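Local coordinates for citrate lyase subunit beta-like protein (PDB 6CHU) that acts as a magnesium-dependent lyase of the HpcH/HpaI aldolase family, serving itaconate dissimilation and leucine catabolism in Mycobacterium tuberculosis, at residues E145-I148 / A149-G153; G161-R164 / D165-H169; I108-P112 / R113-A117. All blocks are in the same frame, centred on the assembly; numbering follows the deposited sequence.

Interaction 1: residues E145-I148 / A149-G153. With MG (magnesium ion), chain B.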
loop_
_atom_site.group_PDB
_atom_site.type_symbol
_atom_site.label_atom_id
_atom_site.label_comp_id
_atom_site.label_asym_id
_atom_site.label_seq_id
_atom_site.Cartn_x
_atom_site.Cartn_y
_atom_site.Cartn_z
ATOM N N GLU A 145 2.884 14.939 8.734
ATOM C CA GLU A 145 2.567 15.325 10.109
ATOM C C GLU A 145 1.063 15.405 10.345
ATOM O O GLU A 145 0.575 14.930 11.379
ATOM C CB GLU A 145 3.250 16.641 10.462
ATOM C CG GLU A 145 4.746 16.474 10.628
ATOM C CD GLU A 145 5.476 16.358 9.299
ATOM O OE1 GLU A 145 4.897 16.757 8.258
ATOM O OE2 GLU A 145 6.629 15.867 9.300
ATOM N N ASP A 146 0.313 16.021 9.421
ATOM C CA ASP A 146 -1.147 16.027 9.554
ATOM C C ASP A 146 -1.724 14.621 9.404
ATOM O O ASP A 146 -2.734 14.294 10.046
ATOM C CB ASP A 146 -1.796 16.976 8.532
ATOM C CG ASP A 146 -2.012 18.389 9.082
ATOM O OD1 ASP A 146 -2.459 18.522 10.243
ATOM O OD2 ASP A 146 -1.750 19.374 8.341
ATOM N N LEU A 147 -1.100 13.775 8.580
ATOM C CA LEU A 147 -1.550 12.387 8.488
ATOM C C LEU A 147 -1.505 11.726 9.860
ATOM O O LEU A 147 -2.511 11.192 10.342
ATOM C CB LEU A 147 -0.696 11.619 7.479
ATOM C CG LEU A 147 -0.974 10.114 7.419
ATOM C CD1 LEU A 147 -2.356 9.854 6.859
ATOM C CD2 LEU A 147 0.103 9.383 6.613
ATOM N N ILE A 148 -0.352 11.795 10.526
ATOM C CA ILE A 148 -0.217 11.166 11.836
ATOM C C ILE A 148 -1.118 11.842 12.855
ATOM O O ILE A 148 -1.698 11.183 13.726
ATOM C CB ILE A 148 1.256 11.192 12.284
ATOM C CG1 ILE A 148 2.099 10.314 11.359
ATOM C CG2 ILE A 148 1.389 10.812 13.781
ATOM C CD1 ILE A 148 1.795 8.850 11.448
ATOM N N ALA A 149 -1.225 13.174 12.793
ATOM C CA ALA A 149 -2.052 13.874 13.769
ATOM C C ALA A 149 -3.502 13.414 13.669
ATOM O O ALA A 149 -4.133 13.086 14.681
ATOM C CB ALA A 149 -1.960 15.382 13.557
ATOM N N THR A 150 -4.041 13.381 12.452
ATOM C CA THR A 150 -5.443 13.022 12.276
ATOM C C THR A 150 -5.683 11.530 12.454
ATOM O O THR A 150 -6.806 11.134 12.784
ATOM C CB THR A 150 -5.945 13.500 10.907
ATOM O OG1 THR A 150 -5.152 12.931 9.857
ATOM C CG2 THR A 150 -5.864 15.026 10.810
ATOM N N LEU A 151 -4.657 10.695 12.263
ATOM C CA LEU A 151 -4.762 9.289 12.647
ATOM C C LEU A 151 -4.873 9.110 14.155
ATOM O O LEU A 151 -5.371 8.078 14.608
ATOM C CB LEU A 151 -3.549 8.494 12.133
ATOM C CG LEU A 151 -3.493 8.214 10.627
ATOM C CD1 LEU A 151 -2.126 7.638 10.220
ATOM C CD2 LEU A 151 -4.600 7.259 10.195
ATOM N N GLY A 152 -4.434 10.091 14.940
ATOM C CA GLY A 152 -4.382 9.967 16.381
ATOM C C GLY A 152 -3.035 9.569 16.941
ATOM O O GLY A 152 -2.963 9.192 18.113
ATOM N N GLY A 153 -1.975 9.618 16.132
ATOM C CA GLY A 153 -0.655 9.216 16.562
ATOM C C GLY A 153 0.162 10.391 17.064
ATOM O O GLY A 153 -0.337 11.502 17.258
HETATM MG MG MG B . -0.507 19.813 6.770
HETATM O O HOH W 1 0.982 18.360 7.427
HETATM O O HOH W 2 0.187 21.337 8.069
HETATM O O HOH W 3 -1.965 21.108 6.022
#

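Interaction 2: residues G161-R164 / D165-H169. With ACT (acetate ion), chain C.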
loop_
_atom_site.group_PDB
_atom_site.type_symbol
_atom_site.label_atom_id
_atom_site.label_comp_id
_atom_site.label_asym_id
_atom_site.label_seq_id
_atom_site.Cartn_x
_atom_site.Cartn_y
_atom_site.Cartn_z
ATOM N N GLY A 161 15.002 8.802 12.077
ATOM C CA GLY A 161 14.497 9.754 11.110
ATOM C C GLY A 161 13.772 9.145 9.929
ATOM O O GLY A 161 13.198 9.891 9.122
ATOM N N ALA A 162 13.807 7.824 9.780
ATOM C CA ALA A 162 13.077 7.177 8.705
ATOM C C ALA A 162 11.581 7.295 8.960
ATOM O O ALA A 162 11.122 7.278 10.107
ATOM C CB ALA A 162 13.469 5.704 8.590
ATOM N N TYR A 163 10.825 7.439 7.874
ATOM C CA TYR A 163 9.375 7.479 7.980
ATOM C C TYR A 163 8.848 6.188 8.597
ATOM O O TYR A 163 9.358 5.095 8.335
ATOM C CB TYR A 163 8.747 7.676 6.594
ATOM C CG TYR A 163 8.708 9.111 6.114
ATOM C CD1 TYR A 163 8.151 10.112 6.899
ATOM C CD2 TYR A 163 9.235 9.461 4.873
ATOM C CE1 TYR A 163 8.108 11.432 6.454
ATOM C CE2 TYR A 163 9.199 10.779 4.418
ATOM C CZ TYR A 163 8.638 11.757 5.217
ATOM O OH TYR A 163 8.600 13.065 4.771
ATOM N N ARG A 164 7.795 6.316 9.411
ATOM C CA ARG A 164 7.083 5.127 9.859
ATOM C C ARG A 164 6.280 4.548 8.691
ATOM O O ARG A 164 6.078 5.199 7.665
ATOM C CB ARG A 164 6.187 5.455 11.054
ATOM C CG ARG A 164 6.994 5.866 12.302
ATOM C CD ARG A 164 6.108 6.274 13.469
ATOM N NE ARG A 164 6.925 6.758 14.595
ATOM C CZ ARG A 164 7.582 5.977 15.444
ATOM N NH1 ARG A 164 7.534 4.650 15.334
ATOM N NH2 ARG A 164 8.306 6.522 16.418
ATOM N N ASP A 165 5.821 3.303 8.855
ATOM C CA ASP A 165 5.304 2.548 7.713
ATOM C C ASP A 165 4.062 3.187 7.096
ATOM O O ASP A 165 3.937 3.235 5.862
ATOM C CB ASP A 165 5.012 1.103 8.123
ATOM C CG ASP A 165 6.270 0.247 8.198
ATOM O OD1 ASP A 165 7.369 0.755 7.864
ATOM O OD2 ASP A 165 6.157 -0.941 8.588
ATOM N N VAL A 166 3.110 3.658 7.918
ATOM C CA VAL A 166 1.898 4.224 7.317
ATOM C C VAL A 166 2.234 5.469 6.508
ATOM O O VAL A 166 1.598 5.743 5.478
ATOM C CB VAL A 166 0.802 4.501 8.375
ATOM C CG1 VAL A 166 1.146 5.715 9.244
ATOM C CG2 VAL A 166 -0.558 4.695 7.675
ATOM N N ALA A 167 3.271 6.211 6.916
ATOM C CA ALA A 167 3.715 7.357 6.127
ATOM C C ALA A 167 4.321 6.911 4.800
ATOM O O ALA A 167 4.015 7.479 3.742
ATOM C CB ALA A 167 4.718 8.187 6.936
ATOM N N ARG A 168 5.188 5.899 4.835
ATOM C CA ARG A 168 5.727 5.350 3.596
ATOM C C ARG A 168 4.613 4.852 2.688
ATOM O O ARG A 168 4.677 5.019 1.464
ATOM C CB ARG A 168 6.708 4.221 3.906
ATOM C CG ARG A 168 7.870 4.682 4.763
ATOM C CD ARG A 168 8.583 3.489 5.395
ATOM N NE ARG A 168 9.528 2.843 4.496
ATOM C CZ ARG A 168 10.849 2.855 4.673
ATOM N NH1 ARG A 168 11.374 3.482 5.718
ATOM N NH2 ARG A 168 11.647 2.236 3.808
ATOM N N HIS A 169 3.579 4.248 3.274
ATOM C CA HIS A 169 2.471 3.705 2.489
ATOM C C HIS A 169 1.721 4.815 1.760
ATOM O O HIS A 169 1.411 4.699 0.565
ATOM C CB HIS A 169 1.542 2.937 3.434
ATOM C CG HIS A 169 0.465 2.140 2.756
ATOM N ND1 HIS A 169 0.581 0.788 2.525
ATOM C CD2 HIS A 169 -0.776 2.489 2.346
ATOM C CE1 HIS A 169 -0.533 0.343 1.970
ATOM N NE2 HIS A 169 -1.373 1.354 1.849
HETATM C C ACT C . 3.966 1.889 11.292
HETATM O O ACT C . 5.227 2.086 11.379
HETATM O OXT ACT C . 3.128 2.360 10.441
HETATM C CH3 ACT C . 3.331 0.926 12.371
HETATM O O HOH W 4 9.293 2.455 8.648
#

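Interaction 3: residues I108-P112 / R113-A117. With EDO (1,2-ethanediol), chain G.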
loop_
_atom_site.group_PDB
_atom_site.type_symbol
_atom_site.label_atom_id
_atom_site.label_comp_id
_atom_site.label_asym_id
_atom_site.label_seq_id
_atom_site.Cartn_x
_atom_site.Cartn_y
_atom_site.Cartn_z
ATOM N N ILE A 108 -13.386 19.288 -7.160
ATOM C CA ILE A 108 -14.278 19.818 -8.186
ATOM C C ILE A 108 -14.888 21.145 -7.754
ATOM O O ILE A 108 -15.107 22.037 -8.590
ATOM C CB ILE A 108 -15.343 18.752 -8.522
ATOM C CG1 ILE A 108 -14.695 17.599 -9.290
ATOM C CG2 ILE A 108 -16.519 19.353 -9.319
ATOM C CD1 ILE A 108 -15.553 16.351 -9.348
ATOM N N GLU A 109 -15.147 21.326 -6.453
ATOM C CA GLU A 109 -15.761 22.594 -6.068
ATOM C C GLU A 109 -14.809 23.778 -6.189
ATOM O O GLU A 109 -15.244 24.919 -5.998
ATOM C CB GLU A 109 -16.344 22.509 -4.652
ATOM C CG GLU A 109 -15.353 22.284 -3.537
ATOM C CD GLU A 109 -16.035 22.169 -2.181
ATOM O OE1 GLU A 109 -15.339 21.929 -1.167
ATOM O OE2 GLU A 109 -17.275 22.307 -2.135
ATOM N N LEU A 110 -13.545 23.536 -6.527
ATOM C CA LEU A 110 -12.578 24.588 -6.796
ATOM C C LEU A 110 -12.442 24.918 -8.281
ATOM O O LEU A 110 -11.735 25.874 -8.613
ATOM C CB LEU A 110 -11.206 24.198 -6.230
ATOM C CG LEU A 110 -11.200 23.919 -4.719
ATOM C CD1 LEU A 110 -9.839 23.384 -4.221
ATOM C CD2 LEU A 110 -11.618 25.186 -3.950
ATOM N N ALA A 111 -13.065 24.147 -9.171
ATOM C CA ALA A 111 -13.119 24.527 -10.574
ATOM C C ALA A 111 -13.648 25.954 -10.686
ATOM O O ALA A 111 -14.532 26.347 -9.910
ATOM C CB ALA A 111 -14.019 23.571 -11.364
ATOM N N PRO A 112 -13.154 26.758 -11.642
ATOM C CA PRO A 112 -12.249 26.417 -12.750
ATOM C C PRO A 112 -10.759 26.547 -12.417
ATOM O O PRO A 112 -9.950 26.627 -13.339
ATOM C CB PRO A 112 -12.637 27.441 -13.823
ATOM C CG PRO A 112 -13.002 28.663 -13.022
ATOM C CD PRO A 112 -13.587 28.166 -11.706
ATOM N N ARG A 113 -10.401 26.565 -11.136
ATOM C CA ARG A 113 -8.994 26.647 -10.754
ATOM C C ARG A 113 -8.290 25.310 -10.979
ATOM O O ARG A 113 -8.915 24.246 -10.979
ATOM C CB ARG A 113 -8.864 27.064 -9.286
ATOM C CG ARG A 113 -9.520 28.407 -8.980
ATOM C CD ARG A 113 -9.757 28.600 -7.473
ATOM N NE ARG A 113 -10.669 29.716 -7.225
ATOM C CZ ARG A 113 -11.990 29.584 -7.114
ATOM N NH1 ARG A 113 -12.556 28.386 -7.216
ATOM N NH2 ARG A 113 -12.748 30.647 -6.888
ATOM N N ASP A 114 -6.975 25.374 -11.206
ATOM C CA ASP A 114 -6.131 24.185 -11.147
ATOM C C ASP A 114 -5.826 23.872 -9.689
ATOM O O ASP A 114 -5.628 24.783 -8.879
ATOM C CB ASP A 114 -4.825 24.394 -11.924
ATOM C CG ASP A 114 -5.014 24.342 -13.445
ATOM O OD1 ASP A 114 -6.124 24.012 -13.931
ATOM O OD2 ASP A 114 -4.034 24.632 -14.161
ATOM N N VAL A 115 -5.788 22.581 -9.345
ATOM C CA VAL A 115 -5.707 22.160 -7.948
ATOM C C VAL A 115 -4.545 21.202 -7.742
ATOM O O VAL A 115 -4.424 20.200 -8.456
ATOM C CB VAL A 115 -7.020 21.505 -7.480
ATOM C CG1 VAL A 115 -6.913 21.072 -6.007
ATOM C CG2 VAL A 115 -8.187 22.474 -7.677
ATOM N N ILE A 116 -3.708 21.497 -6.751
ATOM C CA ILE A 116 -2.769 20.527 -6.199
ATOM C C ILE A 116 -3.394 20.008 -4.915
ATOM O O ILE A 116 -3.557 20.756 -3.948
ATOM C CB ILE A 116 -1.391 21.155 -5.951
ATOM C CG1 ILE A 116 -0.848 21.684 -7.281
ATOM C CG2 ILE A 116 -0.425 20.125 -5.330
ATOM C CD1 ILE A 116 0.425 22.483 -7.181
ATOM N N ALA A 117 -3.771 18.732 -4.904
ATOM C CA ALA A 117 -4.423 18.132 -3.749
ATOM C C ALA A 117 -3.355 17.637 -2.781
ATOM O O ALA A 117 -2.485 16.838 -3.157
ATOM C CB ALA A 117 -5.333 16.984 -4.182
HETATM C C1 EDO G . -8.931 34.174 -9.502
HETATM O O1 EDO G . -7.608 34.498 -9.955
HETATM C C2 EDO G . -8.851 32.990 -8.548
HETATM O O2 EDO G . -10.167 32.477 -8.325
HETATM O O HOH W 5 -15.162 27.837 -7.071
HETATM O O HOH W 6 -8.332 25.425 -14.781
#

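Interaction 1: residues E145-I148 / A149-G153
Ala149, Thr150 and Leu151 each donate a backbone N-H to the carbonyl four residues earlier, on Glu145, Asp146 and Leu147, and helix 144-151 then ends in a Schellman motif, with Gly152 at positive phi (97°) and Gly153 N bonded to Ile148 O at 2.9 Å. Thr150 has its hydroxyl between the backbone N and the carbonyl carbon (chi1 58°), which turns it back down the helix, and Thr150 OG1 donates to Asp146 O at 2.8 Å. Thr150 N grips the same oxygen from the opposite face of the carbonyl plane, so that one acceptor serves two donors of a single residue. Leu147 and Leu151 run side by side, with Leu147 CG 3.9 Å from Leu151 CD1, while Ile148 CG2 packs 3.5 Å from Gly153 C, against the chain leaving the helix. Asp146 is turned to other work: its OD2 coordinates the magnesium ion, which Glu120 also binds, and accepts a hydrogen bond from Lys100. A metal-bound water in turn accepts from Asp146 N at 3.1 Å. One residue thus reaches the metal directly through its carboxylate and indirectly through its amide, while its carbonyl is held from both sides, consistent with a metal ligand whose backbone is held in place by the helix that presents it.

Interaction 2: residues G161-R164 / D165-H169
The first turn of helix 165-180 is a worked example of a helix N-terminus that binds an anion: Arg164 stands at the N-cap, and its carbonyl O accepts the N-H of Arg168 at 3.0 Å, nearly in line with the C=O bond. The N-H groups of Asp165 and Val166, at the start of the helix where no earlier turn supplies acceptors, converge on an acetate ion, probably from the crystallisation liquor, donating one to each oxygen: Asp165 N to the atom O at 2.9 Å and Val166 N to the atom OXT at 2.8 Å. The Arg164 side chain runs extended from CG to NE, and its NE bonds to Ser155.

Tyr163 packs on the turn from the preceding loop. Its CB meets Arg168 CG at 3.6 Å, and its ring atom CD1 lies 3.9 Å from the methyl CB of Ala167. The ring also makes an edge-to-face contact with Trp142 and a cation-pi contact with Arg157. The Tyr163 carbonyl lies at the edge of the Arg168 guanidinium and in its plane, and Arg168 CD comes within 3.4 Å of Tyr163 O. A water donates to Tyr163 O and to Asp165 OD1, at 2.7 Å each.

Arg168 bends at chi3 (82°) and its NE forms a salt bridge with Asp165 of the third subunit, just as Asp165 here receives Arg168 of the second. The same helix end therefore joins neighbouring copies of the trimer, and its partial positive charge, together with the two N-H groups of Asp165 and Val166, would be expected to favour an anion such as the acetate bound there.

Interaction 3: residues I108-P112 / R113-A117
Leu110 O takes two hydrogen bonds from Arg113, just past the type I turn from Ile108 to Ala111. The backbone N of Arg113 donates to Leu110 O at 2.9 Å, only 16° out of the carbonyl plane, whereas Arg113 NH1 reaches the same oxygen at 3.0 Å from well above that plane, 49° out of it. The side chain gets there by running extended from CG to NE, with CG beside the backbone N (chi1 -59°), which lays it back over the carbonyl it shares with its own amide. NH1 also donates to a water at 2.7 Å, and that water donates to Glu109 O and, more distantly, to Ala111 O. Arg113 NE donates to O2 of 1,2-ethanediol at 3.0 Å; the diol, probably from the crystallisation liquor, is also hydrogen-bonded to the carbonyls of Thr91 and Tyr93. The turn itself is closed by Ala111 N to Ile108 O at 3.0 Å, and a cis peptide before Pro112 follows. A second water donates to Asp114 OD1 at 2.8 Å, while Asp114 OD2 accepts from the backbone N of His8, a residue of the expression tag.

Leu110 and Val115 cross at about a right angle, Leu110 CB lying 3.8 Å from Val115 CG2. Leu110 also packs on strand 95-98 and helix 79-89, and strand 114-119, which begins here, runs parallel between strands 95-98 and 137-142 of the barrel.

Overall arrangement
Followed from the N terminus, the contacts come in series, none nesting within or crossing another. Interaction 3 closes the turn that brings the chain from helix 104-108 into strand 114-119 of the eight-stranded parallel barrel. After strand 137-142, interaction 1 takes up nearly all of the short helix 144-151 and its C-terminal end; past a further loop, interaction 2 opens helix 165-180. These two helices meet, with Val166 CG1 packing on Ile148 CD1 and Leu151 CD1, and both contacts touch the second subunit; interaction 2 reaches the third as well. Interaction 3 stands apart, its centre about 25 Å from that of interaction 1 and about 29 Å from that of interaction 2, and touches no other chain.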